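Long-range contacts in hydrolase, haloacid dehalogenase-like family (PDB 2HCF), which binds magnesium and probably acts as a hydrolase of the haloacid dehalogenase-like family: residues V7-D12 and V111-L116; F137-F142 and H154-R159; I173-D178 and L189-I194; G13-V18 and H126-P131; R99-A104 and K216-T221. All coordinates share one frame; numbering follows the deposited sequence. Where two conformers were deposited one is given.

In the fold
Contacts 1, 2 and 3 share one parallel sheet, with strands in the order 140-141, 111-116, 5-9, 173-177, 192-196 and 213-215. Contact 1 pairs strands 5-9 and 111-116; contact 3 pairs the next two strands on the other side of 5-9; contact 2 seats helix 152-164 against strand 140-141. The centres of contacts 1 and 2 lie about 9 Å apart, those of 1 and 3 about 10 Å. Along the chain contact 1 closes before contacts 2 and 3 open, but crosses contacts 4 and 5. Contact 4 packs strand 16-18 on helix 121-129, and contact 5 ties helix 98-106 to the C-terminal region. Contacts 1 and 3 supply the magnesium's protein ligands, Asp10, Asp12 and Asp178.

Contact 1 (V7-D12 and V111-L116). With MG (magnesium ion), chain B.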
# COMPACT_ATOMS: atom_id res chain seq x y z
N VAL A 7 -3.07 6.04 -11.92
CA VAL A 7 -3.06 4.68 -11.46
C VAL A 7 -2.29 4.54 -10.13
O VAL A 7 -1.07 4.74 -10.08
CB VAL A 7 -2.43 3.75 -12.53
CG1 VAL A 7 -2.66 2.30 -12.14
CG2 VAL A 7 -3.04 4.03 -13.90
N LEU A 8 -3.01 4.11 -9.11
CA LEU A 8 -2.49 4.04 -7.74
C LEU A 8 -2.43 2.58 -7.28
O LEU A 8 -3.42 1.86 -7.32
CB LEU A 8 -3.37 4.89 -6.82
CG LEU A 8 -3.50 6.38 -7.15
CD1 LEU A 8 -4.56 7.00 -6.27
CD2 LEU A 8 -2.18 7.11 -7.01
N PHE A 9 -1.25 2.17 -6.85
CA PHE A 9 -0.95 0.79 -6.46
C PHE A 9 -0.65 0.70 -4.97
O PHE A 9 0.16 1.50 -4.41
CB PHE A 9 0.34 0.32 -7.15
CG PHE A 9 0.15 -0.18 -8.58
CD1 PHE A 9 -0.15 -1.52 -8.81
CD2 PHE A 9 0.38 0.66 -9.67
CE1 PHE A 9 -0.29 -1.99 -10.11
CE2 PHE A 9 0.24 0.19 -10.96
CZ PHE A 9 -0.10 -1.14 -11.18
N ASP A 10 -1.31 -0.27 -4.35
CA ASP A 10 -0.90 -0.87 -3.07
C ASP A 10 0.41 -1.64 -3.21
O ASP A 10 0.74 -2.04 -4.31
CB ASP A 10 -2.01 -1.81 -2.64
CG ASP A 10 -1.73 -2.48 -1.31
OD1 ASP A 10 -1.61 -1.73 -0.33
OD2 ASP A 10 -1.67 -3.75 -1.28
N ILE A 11 1.18 -1.82 -2.13
CA ILE A 11 2.44 -2.57 -2.15
C ILE A 11 2.24 -4.06 -1.74
O ILE A 11 2.27 -4.96 -2.60
CB ILE A 11 3.50 -1.87 -1.28
CG1 ILE A 11 3.68 -0.41 -1.77
CG2 ILE A 11 4.81 -2.64 -1.30
CD1 ILE A 11 4.75 0.36 -1.04
N ASP A 12 1.98 -4.32 -0.45
CA ASP A 12 2.02 -5.68 0.09
C ASP A 12 0.84 -6.50 -0.39
O ASP A 12 -0.32 -6.04 -0.29
CB ASP A 12 2.09 -5.68 1.61
CG ASP A 12 3.35 -4.95 2.13
OD1 ASP A 12 3.35 -3.71 2.09
OD2 ASP A 12 4.32 -5.61 2.53
N VAL A 111 -0.14 8.24 -18.63
CA VAL A 111 -0.30 7.56 -17.34
C VAL A 111 0.55 8.24 -16.27
O VAL A 111 1.74 8.49 -16.48
CB VAL A 111 0.11 6.08 -17.43
CG1 VAL A 111 0.04 5.38 -16.04
CG2 VAL A 111 -0.77 5.35 -18.41
N LEU A 112 -0.05 8.52 -15.12
CA LEU A 112 0.74 8.90 -13.94
C LEU A 112 0.68 7.78 -12.91
O LEU A 112 -0.40 7.40 -12.47
CB LEU A 112 0.22 10.18 -13.31
CG LEU A 112 0.89 10.55 -11.99
CD1 LEU A 112 2.39 10.80 -12.16
CD2 LEU A 112 0.21 11.75 -11.40
N LEU A 113 1.82 7.24 -12.51
CA LEU A 113 1.81 6.17 -11.50
C LEU A 113 2.05 6.75 -10.11
O LEU A 113 2.89 7.64 -9.95
CB LEU A 113 2.88 5.13 -11.77
CG LEU A 113 2.64 4.07 -12.84
CD1 LEU A 113 3.97 3.39 -13.09
CD2 LEU A 113 1.63 3.06 -12.40
N GLY A 114 1.30 6.26 -9.13
CA GLY A 114 1.55 6.58 -7.73
C GLY A 114 1.26 5.41 -6.78
O GLY A 114 0.67 4.39 -7.17
N LEU A 115 1.68 5.57 -5.52
CA LEU A 115 1.48 4.57 -4.51
C LEU A 115 0.36 5.03 -3.64
O LEU A 115 0.26 6.21 -3.37
CB LEU A 115 2.72 4.45 -3.66
CG LEU A 115 3.92 3.89 -4.44
CD1 LEU A 115 5.14 4.13 -3.66
CD2 LEU A 115 3.75 2.38 -4.69
N LEU A 116 -0.47 4.09 -3.19
CA LEU A 116 -1.46 4.33 -2.16
C LEU A 116 -1.38 3.10 -1.25
O LEU A 116 -1.84 2.01 -1.66
CB LEU A 116 -2.87 4.45 -2.74
CG LEU A 116 -3.89 5.10 -1.80
CD1 LEU A 116 -5.07 5.64 -2.56
CD2 LEU A 116 -4.37 4.14 -0.72
MG MG B . -2.12 -5.02 0.25
O HOH W 1 -1.13 -3.89 1.76
O HOH W 2 -2.32 -6.74 1.68
O HOH W 3 -3.72 -3.80 0.73
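Phe9 and Leu113 meet where CD2 of Leu113 comes in at the ring edge, 3.5 Å from Phe9 CE2. Both project to one face of the sheet, where chi1 of -83° sets Phe9 CG beside the backbone N and the ring edge at that methyl. On the other face Leu8 CD1 touches Leu116 CD1 at 4.0 Å, while Leu8 CD2 lies over Gly114 CA at 3.8 Å, where a beta carbon would clash. Ile11 CG1 reaches Leu115 CD2. Four backbone bonds carry the parallel pairing, among them Val7 N to Leu112 O at 3.0 Å, almost straight. Asp10 follows, its CG anti to the backbone N (chi1 -180°), which carries the carboxylate to the magnesium. Asp10 OD2 binds the metal at 2.0 Å and accepts from Thr14 OG1, while OD1 forms a salt bridge with Arg149 and accepts from a metal-bound water. The backbone O of Asp12, Asp178 and three waters complete the shell. Metal-binding aspartates at this strand end fit the DxDx(T/V) motif of haloacid dehalogenase-like hydrolases.

Contact 2 (F137-F142 and H154-R159); sequences FPFGAF and HIALER
Arg159, Phe139 and Ala141 bury the largest areas here. The phenyl ring reaches the helix with its edge, Phe139 CE2 lying 3.6 Å from Ala156 O, near the ring plane. Phe139 CD2 sits 3.9 Å from Arg159 CB. From CG to NE the arginine is extended, and this carries its guanidinium past the ring to the strand, the two planes standing 82° apart. There Arg159 NH1 donates to a lone pair of Gly140 O at 2.9 Å, with the oxygen lying in the guanidinium plane. Ile155 CG2 covers one face of that group. Ala141 CB rests against Ala156 CB and Ile155 CG2, both at 4.0 Å. A leucine in place of Arg159 would probably leave Gly140 O without this donor and Asp145, the salt-bridge partner of NH1, without its mate. The chemistry thus divides in two: small and aromatic groups fill the space between helix 152-164 and strand 140-141, while one cation joins an edge-strand carbonyl to a carboxylate.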
# COMPACT_ATOMS: atom_id res chain seq x y z
N PHE A 137 7.63 5.06 -9.17
CA PHE A 137 6.60 5.76 -8.41
C PHE A 137 7.05 7.16 -7.91
O PHE A 137 7.71 7.28 -6.87
CB PHE A 137 6.17 4.90 -7.24
CG PHE A 137 5.60 3.58 -7.65
CD1 PHE A 137 4.29 3.50 -8.11
CD2 PHE A 137 6.36 2.42 -7.58
CE1 PHE A 137 3.76 2.28 -8.49
CE2 PHE A 137 5.85 1.20 -7.96
CZ PHE A 137 4.52 1.12 -8.41
N PRO A 138 6.69 8.22 -8.64
CA PRO A 138 7.15 9.56 -8.31
C PRO A 138 6.48 10.19 -7.08
O PRO A 138 6.98 11.19 -6.58
CB PRO A 138 6.83 10.35 -9.59
CG PRO A 138 5.63 9.68 -10.13
CD PRO A 138 5.80 8.23 -9.82
N PHE A 139 5.36 9.64 -6.60
CA PHE A 139 4.67 10.21 -5.44
C PHE A 139 3.74 9.16 -4.88
O PHE A 139 3.59 8.09 -5.49
CB PHE A 139 3.84 11.45 -5.85
CG PHE A 139 2.51 11.12 -6.45
CD1 PHE A 139 2.44 10.53 -7.68
CD2 PHE A 139 1.33 11.33 -5.76
CE1 PHE A 139 1.23 10.17 -8.24
CE2 PHE A 139 0.11 10.97 -6.31
CZ PHE A 139 0.06 10.41 -7.53
N GLY A 140 3.07 9.45 -3.77
CA GLY A 140 2.01 8.57 -3.30
C GLY A 140 1.29 9.13 -2.09
O GLY A 140 1.54 10.29 -1.72
N ALA A 141 0.33 8.38 -1.53
CA ALA A 141 -0.16 8.63 -0.22
C ALA A 141 0.18 7.41 0.64
O ALA A 141 0.09 6.25 0.16
CB ALA A 141 -1.66 8.90 -0.23
N PHE A 142 0.58 7.68 1.89
CA PHE A 142 1.20 6.69 2.79
C PHE A 142 0.66 6.76 4.23
O PHE A 142 -0.16 7.64 4.59
CB PHE A 142 2.71 6.91 2.82
CG PHE A 142 3.35 7.01 1.46
CD1 PHE A 142 3.84 5.89 0.83
CD2 PHE A 142 3.52 8.26 0.84
CE1 PHE A 142 4.46 5.99 -0.45
CE2 PHE A 142 4.15 8.36 -0.43
CZ PHE A 142 4.59 7.22 -1.06
N HIS A 154 -8.08 10.88 -1.37
CA HIS A 154 -8.21 12.32 -1.49
C HIS A 154 -6.86 12.98 -1.53
O HIS A 154 -6.60 13.78 -2.40
CB HIS A 154 -9.01 12.86 -0.34
CG HIS A 154 -10.38 12.28 -0.23
ND1 HIS A 154 -11.39 12.57 -1.12
CD2 HIS A 154 -10.91 11.42 0.68
CE1 HIS A 154 -12.49 11.93 -0.76
NE2 HIS A 154 -12.23 11.23 0.34
N ILE A 155 -6.00 12.59 -0.60
CA ILE A 155 -4.65 13.12 -0.51
C ILE A 155 -3.83 12.83 -1.78
O ILE A 155 -3.20 13.73 -2.32
CB ILE A 155 -3.92 12.52 0.74
CG1 ILE A 155 -4.53 13.09 2.02
CG2 ILE A 155 -2.36 12.73 0.67
CD1 ILE A 155 -4.01 12.45 3.29
N ALA A 156 -3.86 11.59 -2.25
CA ALA A 156 -3.21 11.23 -3.51
C ALA A 156 -3.80 11.99 -4.69
O ALA A 156 -3.06 12.43 -5.52
CB ALA A 156 -3.30 9.74 -3.76
N LEU A 157 -5.13 12.15 -4.76
CA LEU A 157 -5.72 12.91 -5.88
C LEU A 157 -5.22 14.38 -5.90
O LEU A 157 -4.80 14.90 -6.95
CB LEU A 157 -7.24 12.84 -5.81
CG LEU A 157 -7.96 13.60 -6.92
CD1 LEU A 157 -7.54 13.12 -8.29
CD2 LEU A 157 -9.44 13.45 -6.72
N GLU A 158 -5.21 15.02 -4.74
CA GLU A 158 -4.71 16.40 -4.62
C GLU A 158 -3.26 16.52 -5.06
O GLU A 158 -2.90 17.44 -5.79
CB GLU A 158 -4.88 16.89 -3.21
CG GLU A 158 -4.70 18.37 -3.04
CD GLU A 158 -5.10 18.82 -1.66
OE1 GLU A 158 -4.46 18.36 -0.69
OE2 GLU A 158 -6.11 19.57 -1.54
N ARG A 159 -2.44 15.59 -4.60
CA ARG A 159 -1.02 15.58 -4.97
C ARG A 159 -0.82 15.37 -6.46
O ARG A 159 0.05 16.00 -7.07
CB ARG A 159 -0.25 14.51 -4.17
CG ARG A 159 -0.10 14.89 -2.71
CD ARG A 159 0.63 13.82 -1.87
NE ARG A 159 0.65 14.25 -0.48
CZ ARG A 159 0.86 13.46 0.57
NH1 ARG A 159 1.14 12.17 0.42
NH2 ARG A 159 0.78 14.00 1.79

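Contact 3 (I173-D178 and L189-I194); sequences IVIIGD and LDARSI. With MG (magnesium ion), chain B.
Strands 173-177 and 192-194 run parallel, 25° apart in direction, and are joined by four backbone hydrogen bonds, among them Arg192 N to Ile173 O at 2.8 Å. On the face that holds Val174, its CG1 presses on Ile194 CD1 at 3.5 Å, a squeezed methyl pair. Val174 CG2 lies over one face of the Arg192 guanidinium, toward its rim and 3.2 Å from NH2. A bend at chi3 (-77°) turns the group onto the valine, and bonds from NE to Ser171 O and from NH2 to Ile228 O hold it there. The side chains of Ile176 and Ile194 lie side by side, pointing the same way, with Ile176 CG1 4.0 Å from Ile194 CB. On the other face Ile175 CD1 meets Ala191 CB, which also packs on Ile173 CG2 at 3.8 Å. Past the strand, Asp178 OD1 binds magnesium at 2.1 Å, and OD2 accepts from a metal-bound water. The apolar pairing of this beta-alpha-beta unit thus stops one residue short of a carboxylate that holds the metal both directly and through water.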
# COMPACT_ATOMS: atom_id res chain seq x y z
N ILE A 173 -9.43 7.49 -12.71
CA ILE A 173 -8.66 7.13 -11.53
C ILE A 173 -8.81 5.63 -11.27
O ILE A 173 -9.91 5.11 -11.18
CB ILE A 173 -9.12 7.89 -10.27
CG1 ILE A 173 -9.11 9.41 -10.53
CG2 ILE A 173 -8.20 7.51 -9.06
CD1 ILE A 173 -9.95 10.20 -9.51
N VAL A 174 -7.67 4.95 -11.14
CA VAL A 174 -7.64 3.50 -10.95
C VAL A 174 -6.85 3.19 -9.68
O VAL A 174 -5.69 3.60 -9.52
CB VAL A 174 -7.00 2.79 -12.18
CG1 VAL A 174 -6.95 1.29 -11.97
CG2 VAL A 174 -7.78 3.12 -13.43
N ILE A 175 -7.51 2.47 -8.77
CA ILE A 175 -6.92 2.09 -7.52
C ILE A 175 -6.80 0.58 -7.43
O ILE A 175 -7.79 -0.13 -7.52
CB ILE A 175 -7.70 2.68 -6.37
CG1 ILE A 175 -7.35 4.16 -6.25
CG2 ILE A 175 -7.38 1.99 -5.06
CD1 ILE A 175 -8.35 4.98 -5.50
N ILE A 176 -5.57 0.11 -7.24
CA ILE A 176 -5.26 -1.31 -7.33
C ILE A 176 -4.74 -1.87 -6.00
O ILE A 176 -3.77 -1.34 -5.41
CB ILE A 176 -4.21 -1.57 -8.45
CG1 ILE A 176 -4.75 -1.08 -9.80
CG2 ILE A 176 -3.83 -3.05 -8.52
CD1 ILE A 176 -3.68 -0.82 -10.85
N GLY A 177 -5.35 -2.98 -5.57
CA GLY A 177 -4.91 -3.72 -4.39
C GLY A 177 -5.53 -5.10 -4.21
O GLY A 177 -6.29 -5.57 -5.04
N ASP A 178 -5.23 -5.72 -3.06
CA ASP A 178 -5.51 -7.13 -2.79
C ASP A 178 -6.49 -7.44 -1.65
O ASP A 178 -6.68 -8.61 -1.33
CB ASP A 178 -4.19 -7.86 -2.50
CG ASP A 178 -3.56 -7.44 -1.16
OD1 ASP A 178 -3.27 -6.22 -1.02
OD2 ASP A 178 -3.34 -8.32 -0.26
N LEU A 189 -13.55 8.19 -4.11
CA LEU A 189 -13.47 9.06 -5.28
C LEU A 189 -14.36 8.60 -6.41
O LEU A 189 -14.25 9.13 -7.52
CB LEU A 189 -12.04 9.06 -5.78
CG LEU A 189 -10.92 9.49 -4.83
CD1 LEU A 189 -9.63 9.40 -5.61
CD2 LEU A 189 -11.15 10.89 -4.28
N ASP A 190 -15.23 7.62 -6.12
CA ASP A 190 -15.94 6.84 -7.15
C ASP A 190 -14.95 6.36 -8.22
O ASP A 190 -15.26 6.34 -9.41
CB ASP A 190 -17.09 7.64 -7.78
CG ASP A 190 -18.01 6.77 -8.65
OD1 ASP A 190 -18.04 5.54 -8.47
OD2 ASP A 190 -18.73 7.34 -9.51
N ALA A 191 -13.77 5.94 -7.78
CA ALA A 191 -12.73 5.52 -8.71
C ALA A 191 -12.94 4.09 -9.19
O ALA A 191 -13.78 3.37 -8.65
CB ALA A 191 -11.39 5.66 -8.08
N ARG A 192 -12.19 3.70 -10.22
CA ARG A 192 -12.24 2.32 -10.71
C ARG A 192 -11.31 1.47 -9.85
O ARG A 192 -10.09 1.71 -9.84
CB ARG A 192 -11.82 2.26 -12.19
CG ARG A 192 -12.80 2.96 -13.13
CD ARG A 192 -12.57 2.66 -14.60
NE ARG A 192 -11.42 3.41 -15.14
CZ ARG A 192 -10.33 2.88 -15.68
NH1 ARG A 192 -10.13 1.56 -15.75
NH2 ARG A 192 -9.40 3.70 -16.14
N SER A 193 -11.85 0.49 -9.15
CA SER A 193 -11.07 -0.42 -8.34
C SER A 193 -10.75 -1.65 -9.15
O SER A 193 -11.61 -2.19 -9.83
CB SER A 193 -11.77 -0.79 -7.04
OG SER A 193 -13.03 -1.34 -7.30
N ILE A 194 -9.47 -2.04 -9.13
CA ILE A 194 -9.06 -3.32 -9.66
C ILE A 194 -8.46 -4.11 -8.49
O ILE A 194 -7.47 -3.69 -7.91
CB ILE A 194 -8.01 -3.20 -10.80
CG1 ILE A 194 -8.58 -2.50 -12.05
CG2 ILE A 194 -7.43 -4.57 -11.17
CD1 ILE A 194 -7.44 -2.01 -12.99
MG MG B . -2.12 -5.02 0.25
O HOH W 2 -2.32 -6.74 1.68
O HOH W 1 -1.13 -3.89 1.76
O HOH W 3 -3.72 -3.80 0.73

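Contact 4 (G13-V18 and H126-P131); sequences GTLLKV and HKLKLP
The side chain of Leu16 projects at the last turn of helix 121-129, and its CD2 settles 3.4 Å from Lys127 O. The leucine's first torsion (chi1 57°) places CG between the backbone N and the carbonyl carbon, and from there the same methyl also reaches Leu128 CD2 at 4.1 Å and Pro131 CG at 4.3 Å. It thus fills the hollow bounded by the helix backbone, Leu128 and the proline ring; the carbonyl it lies on is buried there without a polar partner. Next to it, Leu128 CD2 is the answering bump and touches both Leu16 CD2 and Leu15 CD1, the latter 3.8 Å away. Strand 16-18 follows the metal-binding loop of the haloacid dehalogenase-like fold and pairs antiparallel with strand 92-94, whose Ile92 touches Leu16, Val18 and Pro131. Farther along, Val18 CG2 rests on the aliphatic length of Lys127, crossing it at about a right angle 3.7 Å from both CD and CE. Extended beyond CG, the lysine runs across this methyl and delivers NZ to a salt bridge with Asp12, and to Asn119 and Asn22. A methionine in its place would probably leave the Asp12 carboxylate without its positive mate and both asparagines without this donor.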
# COMPACT_ATOMS: atom_id res chain seq x y z
N GLY A 13 1.15 -7.67 -0.95
CA GLY A 13 0.13 -8.57 -1.54
C GLY A 13 -0.41 -8.16 -2.91
O GLY A 13 -1.34 -8.80 -3.41
N THR A 14 0.16 -7.09 -3.49
CA THR A 14 -0.19 -6.54 -4.79
C THR A 14 1.04 -6.46 -5.69
O THR A 14 1.06 -7.04 -6.79
CB THR A 14 -0.80 -5.15 -4.64
OG1 THR A 14 -1.98 -5.21 -3.81
CG2 THR A 14 -1.20 -4.57 -5.99
N LEU A 15 2.06 -5.75 -5.24
CA LEU A 15 3.34 -5.73 -5.99
C LEU A 15 4.35 -6.74 -5.49
O LEU A 15 5.14 -7.28 -6.26
CB LEU A 15 3.96 -4.34 -5.90
CG LEU A 15 3.12 -3.17 -6.42
CD1 LEU A 15 3.84 -1.84 -6.11
CD2 LEU A 15 2.89 -3.32 -7.91
N LEU A 16 4.36 -6.96 -4.20
CA LEU A 16 5.36 -7.82 -3.59
C LEU A 16 4.86 -8.33 -2.26
O LEU A 16 3.79 -7.89 -1.77
CB LEU A 16 6.68 -7.07 -3.42
CG LEU A 16 6.67 -5.75 -2.60
CD1 LEU A 16 6.70 -5.98 -1.08
CD2 LEU A 16 7.92 -4.92 -2.99
N LYS A 17 5.62 -9.29 -1.71
CA LYS A 17 5.46 -9.79 -0.35
C LYS A 17 6.78 -9.77 0.36
O LYS A 17 7.84 -9.84 -0.28
CB LYS A 17 4.92 -11.21 -0.33
CG LYS A 17 3.48 -11.26 -0.79
CD LYS A 17 2.92 -12.65 -0.76
CE LYS A 17 1.48 -12.61 -1.29
NZ LYS A 17 0.83 -13.94 -1.35
N VAL A 18 6.69 -9.66 1.68
CA VAL A 18 7.86 -9.64 2.55
C VAL A 18 7.84 -10.82 3.47
O VAL A 18 6.79 -11.27 3.89
CB VAL A 18 7.92 -8.37 3.41
CG1 VAL A 18 9.34 -8.23 4.06
CG2 VAL A 18 7.63 -7.14 2.56
N HIS A 126 11.44 1.35 0.85
CA HIS A 126 12.58 0.43 1.01
C HIS A 126 12.20 -0.98 0.50
O HIS A 126 12.97 -1.64 -0.18
CB HIS A 126 13.05 0.32 2.46
CG HIS A 126 14.34 -0.42 2.61
ND1 HIS A 126 15.52 0.02 2.05
CD2 HIS A 126 14.62 -1.60 3.21
CE1 HIS A 126 16.47 -0.84 2.33
NE2 HIS A 126 15.96 -1.83 3.03
N LYS A 127 10.99 -1.42 0.80
CA LYS A 127 10.53 -2.68 0.22
C LYS A 127 10.60 -2.67 -1.35
O LYS A 127 10.89 -3.69 -1.97
CB LYS A 127 9.08 -2.93 0.65
CG LYS A 127 8.87 -3.30 2.11
CD LYS A 127 7.36 -3.44 2.48
CE LYS A 127 7.15 -3.73 3.94
NZ LYS A 127 5.65 -3.91 4.23
N LEU A 128 10.23 -1.56 -1.97
CA LEU A 128 10.17 -1.44 -3.43
C LEU A 128 11.58 -1.32 -4.00
O LEU A 128 11.88 -1.84 -5.08
CB LEU A 128 9.35 -0.19 -3.83
CG LEU A 128 7.86 -0.12 -3.45
CD1 LEU A 128 7.44 1.28 -3.80
CD2 LEU A 128 7.05 -1.11 -4.19
N LYS A 129 12.47 -0.68 -3.25
CA LYS A 129 13.88 -0.50 -3.67
C LYS A 129 14.71 -1.78 -3.74
O LYS A 129 15.67 -1.93 -4.58
CB LYS A 129 14.58 0.46 -2.70
CG LYS A 129 14.39 1.95 -2.97
CD LYS A 129 15.33 2.81 -2.12
CE LYS A 129 14.85 4.29 -2.02
NZ LYS A 129 15.69 5.25 -2.82
N LEU A 130 14.45 -2.69 -2.80
CA LEU A 130 15.20 -3.96 -2.77
C LEU A 130 15.10 -4.69 -4.11
O LEU A 130 16.10 -4.92 -4.73
CB LEU A 130 14.79 -4.82 -1.57
CG LEU A 130 15.29 -4.25 -0.24
CD1 LEU A 130 14.69 -4.93 0.94
CD2 LEU A 130 16.82 -4.34 -0.17
N PRO A 131 13.89 -4.99 -4.60
CA PRO A 131 13.78 -5.53 -5.96
C PRO A 131 13.86 -4.52 -7.13
O PRO A 131 13.73 -4.90 -8.29
CB PRO A 131 12.40 -6.22 -5.93
CG PRO A 131 11.64 -5.39 -5.03
CD PRO A 131 12.57 -4.91 -3.96

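Contact 5 (R99-A104 and K216-T221)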
# COMPACT_ATOMS: atom_id res chain seq x y z
N ARG A 99 6.91 -6.44 -12.69
CA ARG A 99 7.89 -5.56 -13.35
C ARG A 99 7.44 -5.25 -14.79
O ARG A 99 7.52 -4.12 -15.24
CB ARG A 99 9.30 -6.14 -13.32
CG ARG A 99 10.38 -5.09 -13.72
CD ARG A 99 11.80 -5.61 -13.84
NE ARG A 99 12.20 -6.42 -12.68
CZ ARG A 99 12.72 -5.93 -11.54
NH1 ARG A 99 12.93 -4.62 -11.37
NH2 ARG A 99 13.03 -6.77 -10.57
N GLU A 100 6.94 -6.28 -15.48
CA GLU A 100 6.41 -6.16 -16.83
C GLU A 100 5.27 -5.14 -16.89
O GLU A 100 5.21 -4.33 -17.81
CB GLU A 100 5.91 -7.51 -17.34
CG GLU A 100 7.00 -8.60 -17.48
CD GLU A 100 7.41 -9.28 -16.15
OE1 GLU A 100 6.82 -9.01 -15.06
OE2 GLU A 100 8.36 -10.09 -16.21
N LEU A 101 4.40 -5.17 -15.89
CA LEU A 101 3.23 -4.30 -15.87
C LEU A 101 3.65 -2.85 -15.62
O LEU A 101 3.14 -1.91 -16.24
CB LEU A 101 2.26 -4.75 -14.77
CG LEU A 101 1.00 -3.91 -14.57
CD1 LEU A 101 0.18 -3.80 -15.85
CD2 LEU A 101 0.13 -4.44 -13.43
N LEU A 102 4.57 -2.66 -14.69
CA LEU A 102 5.04 -1.33 -14.34
C LEU A 102 5.82 -0.71 -15.51
O LEU A 102 5.66 0.46 -15.79
CB LEU A 102 5.87 -1.38 -13.06
CG LEU A 102 5.10 -1.68 -11.77
CD1 LEU A 102 5.98 -1.67 -10.55
CD2 LEU A 102 3.95 -0.73 -11.54
N ASP A 103 6.63 -1.50 -16.21
CA ASP A 103 7.27 -1.03 -17.44
C ASP A 103 6.26 -0.56 -18.49
O ASP A 103 6.48 0.46 -19.13
CB ASP A 103 8.08 -2.14 -18.09
CG ASP A 103 9.38 -2.37 -17.42
OD1 ASP A 103 9.77 -1.51 -16.58
OD2 ASP A 103 10.04 -3.40 -17.73
N ALA A 104 5.21 -1.35 -18.69
CA ALA A 104 4.18 -1.06 -19.67
C ALA A 104 3.45 0.24 -19.35
O ALA A 104 3.11 1.00 -20.25
CB ALA A 104 3.18 -2.22 -19.76
N LYS A 216 -6.96 -12.73 -10.93
CA LYS A 216 -6.29 -13.73 -10.13
C LYS A 216 -4.88 -13.27 -9.84
O LYS A 216 -4.39 -13.36 -8.71
CB LYS A 216 -6.30 -15.08 -10.85
CG LYS A 216 -5.77 -16.29 -10.05
CD LYS A 216 -6.57 -16.52 -8.75
CE LYS A 216 -6.48 -17.96 -8.25
NZ LYS A 216 -5.10 -18.51 -8.43
N ASN A 217 -4.23 -12.78 -10.88
CA ASN A 217 -2.87 -12.29 -10.78
C ASN A 217 -2.59 -11.41 -12.00
O ASN A 217 -3.49 -11.22 -12.83
CB ASN A 217 -1.91 -13.47 -10.71
CG ASN A 217 -2.07 -14.44 -11.87
OD1 ASN A 217 -1.96 -14.04 -13.03
ND2 ASN A 217 -2.32 -15.71 -11.57
N PHE A 218 -1.37 -10.90 -12.15
CA PHE A 218 -1.05 -10.00 -13.26
C PHE A 218 -0.17 -10.66 -14.32
O PHE A 218 0.60 -9.99 -14.99
CB PHE A 218 -0.35 -8.73 -12.75
CG PHE A 218 -1.17 -7.85 -11.83
CD1 PHE A 218 -2.52 -7.62 -12.04
CD2 PHE A 218 -0.54 -7.19 -10.77
CE1 PHE A 218 -3.25 -6.75 -11.19
CE2 PHE A 218 -1.26 -6.33 -9.93
CZ PHE A 218 -2.62 -6.12 -10.14
N ALA A 219 -0.28 -11.98 -14.48
CA ALA A 219 0.47 -12.70 -15.51
C ALA A 219 0.29 -12.16 -16.93
O ALA A 219 1.26 -12.09 -17.67
CB ALA A 219 0.10 -14.17 -15.49
N GLU A 220 -0.94 -11.80 -17.30
CA GLU A 220 -1.22 -11.36 -18.70
C GLU A 220 -1.12 -9.84 -18.83
O GLU A 220 -2.11 -9.12 -18.75
CB GLU A 220 -2.59 -11.85 -19.14
CG GLU A 220 -2.88 -13.31 -18.88
CD GLU A 220 -1.92 -14.29 -19.58
OE1 GLU A 220 -1.35 -13.97 -20.65
OE2 GLU A 220 -1.76 -15.42 -19.05
N THR A 221 0.10 -9.34 -19.05
CA THR A 221 0.37 -7.90 -19.00
C THR A 221 -0.58 -7.09 -19.88
O THR A 221 -1.19 -6.14 -19.41
CB THR A 221 1.82 -7.64 -19.41
OG1 THR A 221 2.64 -8.54 -18.66
CG2 THR A 221 2.23 -6.22 -19.10
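Leu101 puts CG opposite its backbone N (chi1 177°), which swings CD2 over the ring face of Phe218, whose own CG is anti to the carbonyl carbon (chi1 -63°). The result is a CH-pi contact: Leu101 CD2 lies 4.1 Å from the centroid of the Phe218 ring, 18° off the ring normal and displaced toward the rim near CD2. This joins helix 98-106, which packs on the core sheet of the haloacid dehalogenase-like fold, to the loop leading from strand 213-215 into helix 221-229. Val224 of that last helix touches both Leu101 and Phe218, while Phe9 of the central strand lies against Leu101. The loop is shaped by an Asx turn, in which Asn217 OD1 accepts from Ala219 N at 3.0 Å. Glu220 then takes the N-cap position, and Thr221 at the start of the helix sets its side chain against helix 98-106. Its CG2 methyl lies against the backbone there, 3.9 Å from Leu101 CA and 4.2 Å from Ala104 CB. The hydroxyl lies to another side, with Thr221 OG1 3.7 Å from Glu100 CB.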